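Local coordinates for MHC class I protein (Ginglymostoma cirratum, PDB 6LUP), which probably presents peptides to T cells in the groove of its membrane-distal platform, as classical MHC class I molecules do, at residues Thr83-Gly88 and Ala114-Asp119. Sequence-based numbering, arbitrary orientation.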
ATOM      1  N   THR A  83      -5.474  -4.225  28.462  1.00 86.91           N
ATOM      2  CA  THR A  83      -6.011  -2.870  28.376  1.00 88.91           C
ATOM      3  C   THR A  83      -7.439  -2.795  28.921  1.00 91.93           C
ATOM      4  O   THR A  83      -8.123  -1.781  28.758  1.00 92.14           O
ATOM      5  CB  THR A  83      -5.978  -2.346  26.924  1.00 86.95           C
ATOM      6  OG1 THR A  83      -6.537  -3.331  26.050  1.00 85.57           O
ATOM      7  CG2 THR A  83      -4.554  -2.053  26.491  1.00 84.97           C
ATOM      8  N   ASN A  84      -7.871  -3.875  29.574  1.00 94.00           N
ATOM      9  CA  ASN A  84      -9.233  -4.013  30.110  1.00 97.29           C
ATOM     10  C   ASN A  84     -10.324  -3.698  29.079  1.00 97.65           C
ATOM     11  O   ASN A  84     -11.378  -3.155  29.418  1.00 99.66           O
ATOM     12  CB  ASN A  84      -9.408  -3.185  31.395  1.00100.03           C
ATOM     13  CG  ASN A  84      -8.629  -3.752  32.573  1.00100.71           C
ATOM     14  OD1 ASN A  84      -8.799  -4.915  32.948  1.00100.06           O
ATOM     15  ND2 ASN A  84      -7.775  -2.926  33.168  1.00101.19           N
ATOM     16  N   GLN A  85     -10.012  -3.943  27.817  1.00 96.63           N
ATOM     17  CA  GLN A  85     -11.059  -3.833  26.774  1.00 97.09           C
ATOM     18  C   GLN A  85     -11.769  -5.181  26.780  1.00 97.98           C
ATOM     19  O   GLN A  85     -11.098  -6.188  27.039  1.00 96.81           O
ATOM     20  CB  GLN A  85     -10.433  -3.555  25.414  1.00 95.58           C
ATOM     21  CG  GLN A  85      -9.544  -2.327  25.395  1.00 95.15           C
ATOM     22  CD  GLN A  85      -9.771  -1.523  24.143  1.00 95.33           C
ATOM     23  OE1 GLN A  85     -10.897  -1.314  23.718  1.00 96.76           O
ATOM     24  NE2 GLN A  85      -8.689  -1.061  23.544  1.00 94.21           N
ATOM     25  N   THR A  86     -13.061  -5.238  26.490  1.00100.45           N
ATOM     26  CA  THR A  86     -13.665  -6.583  26.611  1.00102.02           C
ATOM     27  C   THR A  86     -14.297  -7.047  25.313  1.00 98.68           C
ATOM     28  O   THR A  86     -14.701  -8.208  25.256  1.00 98.54           O
ATOM     29  CB  THR A  86     -14.795  -6.624  27.631  1.00104.94           C
ATOM     30  OG1 THR A  86     -15.052  -8.024  27.714  1.00106.23           O
ATOM     31  CG2 THR A  86     -16.022  -5.873  27.155  1.00103.32           C
ATOM     32  N   GLY A  87     -14.434  -6.172  24.336  1.00 95.70           N
ATOM     33  CA  GLY A  87     -15.023  -6.671  23.089  1.00 93.17           C
ATOM     34  C   GLY A  87     -14.950  -5.621  22.019  1.00 91.80           C
ATOM     35  O   GLY A  87     -14.240  -4.635  22.203  1.00 92.38           O
ATOM     36  N   GLY A  88     -15.663  -5.827  20.930  1.00 89.78           N
ATOM     37  CA  GLY A  88     -15.627  -4.777  19.915  1.00 87.55           C
ATOM     38  C   GLY A  88     -14.707  -5.154  18.790  1.00 84.05           C
ATOM     39  O   GLY A  88     -14.353  -6.321  18.684  1.00 82.77           O
ATOM     40  N   ALA A 114       2.006  -3.366  16.120  1.00 46.77           N
ATOM     41  CA  ALA A 114       0.980  -2.412  16.522  1.00 48.27           C
ATOM     42  C   ALA A 114      -0.297  -3.084  16.989  1.00 49.42           C
ATOM     43  O   ALA A 114      -0.730  -4.099  16.435  1.00 48.11           O
ATOM     44  CB  ALA A 114       0.668  -1.442  15.401  1.00 47.94           C
ATOM     45  N   TRP A 115      -0.882  -2.486  18.019  1.00 51.76           N
ATOM     46  CA  TRP A 115      -2.164  -2.892  18.566  1.00 53.56           C
ATOM     47  C   TRP A 115      -3.160  -1.769  18.299  1.00 54.44           C
ATOM     48  O   TRP A 115      -2.897  -0.606  18.621  1.00 54.84           O
ATOM     49  CB  TRP A 115      -2.006  -3.172  20.062  1.00 55.44           C
ATOM     50  CG  TRP A 115      -3.260  -3.092  20.873  1.00 57.89           C
ATOM     51  CD1 TRP A 115      -3.554  -2.162  21.823  1.00 59.73           C
ATOM     52  CD2 TRP A 115      -4.386  -3.980  20.820  1.00 58.58           C
ATOM     53  NE1 TRP A 115      -4.790  -2.409  22.365  1.00 61.21           N
ATOM     54  CE2 TRP A 115      -5.325  -3.518  21.766  1.00 60.20           C
ATOM     55  CE3 TRP A 115      -4.694  -5.120  20.064  1.00 58.23           C
ATOM     56  CZ2 TRP A 115      -6.550  -4.151  21.981  1.00 61.27           C
ATOM     57  CZ3 TRP A 115      -5.919  -5.752  20.278  1.00 59.08           C
ATOM     58  CH2 TRP A 115      -6.828  -5.263  21.229  1.00 60.70           C
ATOM     59  N   ASP A 116      -4.288  -2.122  17.688  1.00 54.74           N
ATOM     60  CA  ASP A 116      -5.299  -1.148  17.261  1.00 55.71           C
ATOM     61  C   ASP A 116      -4.675   0.064  16.567  1.00 54.61           C
ATOM     62  O   ASP A 116      -4.971   1.209  16.906  1.00 55.77           O
ATOM     63  CB  ASP A 116      -6.187  -0.718  18.441  1.00 58.11           C
ATOM     64  CG  ASP A 116      -7.267  -1.740  18.773  1.00 59.29           C
ATOM     65  OD1 ASP A 116      -7.435  -2.717  18.015  1.00 58.84           O
ATOM     66  OD2 ASP A 116      -7.957  -1.563  19.795  1.00 61.54           O
ATOM     67  N   SER A 117      -3.802  -0.212  15.604  1.00 52.75           N
ATOM     68  CA  SER A 117      -3.145   0.810  14.778  1.00 51.87           C
ATOM     69  C   SER A 117      -2.327   1.861  15.546  1.00 52.34           C
ATOM     70  O   SER A 117      -2.101   2.965  15.046  1.00 52.29           O
ATOM     71  CB  SER A 117      -4.149   1.473  13.821  1.00 51.69           C
ATOM     72  OG  SER A 117      -4.678   0.528  12.907  1.00 50.85           O
ATOM     73  N   THR A 118      -1.879   1.508  16.751  1.00 52.71           N
ATOM     74  CA  THR A 118      -0.951   2.347  17.516  1.00 53.33           C
ATOM     75  C   THR A 118       0.297   1.552  17.907  1.00 52.96           C
ATOM     76  O   THR A 118       0.220   0.345  18.155  1.00 52.09           O
ATOM     77  CB  THR A 118      -1.598   2.932  18.794  1.00 54.97           C
ATOM     78  OG1 THR A 118      -2.059   1.868  19.633  1.00 55.37           O
ATOM     79  CG2 THR A 118      -2.764   3.851  18.453  1.00 55.57           C
ATOM     80  N   ASP A 119       1.439   2.241  17.958  1.00 53.22           N
ATOM     81  CA  ASP A 119       2.714   1.628  18.333  1.00 53.02           C
ATOM     82  C   ASP A 119       2.571   0.728  19.548  1.00 53.35           C
ATOM     83  O   ASP A 119       2.068   1.147  20.587  1.00 55.12           O
ATOM     84  CB  ASP A 119       3.769   2.700  18.612  1.00 53.99           C
ATOM     85  CG  ASP A 119       4.338   3.311  17.346  1.00 53.81           C
ATOM     86  OD1 ASP A 119       3.750   3.132  16.257  1.00 53.35           O
ATOM     87  OD2 ASP A 119       5.383   3.980  17.444  1.00 54.91           O
TER
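The indole of Trp115 reaches out from the end of strand 108-115 to meet Thr83 and Gln85, in the loop that follows helix 55-82. The Thr83 methyl CG2 approaches Trp115 NE1 obliquely, at 4.1 Å. With chi1 at 49°, Thr83 OG1 sits between the backbone N and the carbonyl carbon, and it hydrogen-bonds to Leu79 O in the last turn of the helix; this helps hold the side chain's rotation beside the ring.

Gln85 runs antiparallel to the Trp115 side chain. Its chain bends at chi2, and the amide, turned 83° from the ring plane, brings NE2 to 4.1 Å from Trp115 CZ2. The same nitrogen lies 3.9 Å from Asp116 OD2, too far for a hydrogen bond.

The tight part is around the indole, on the hairpin side. Asp116 folds its carboxylate back over the indole, with CG 3.9 Å above the plane and over its centre, while His90 and Trp136 also meet the buried ring. His90 ND1 bonds Asp116 OD2, and Thr91 N bonds OD1. A type I' turn from Trp115 to Thr118 joins strands 108-115 and 118-124: Trp115 O takes a bond from Thr118 N at 3.0 Å and a second, at 2.8 Å, from Thr118 OG1.

Beyond Gln85 the loop turns to solvent, tied back through Gly87 O to His90 NE2. The contact thus joins the C-terminal end of the alpha-1 helix to a hairpin of the platform sheet. With just 117 Å² buried and its polar connection running indirectly through His90, its chemistry implies van der Waals packing against an indole held from several directions: by Asp116 over one face, by His90 and Trp136, and by the helix through Leu79 and Ser80.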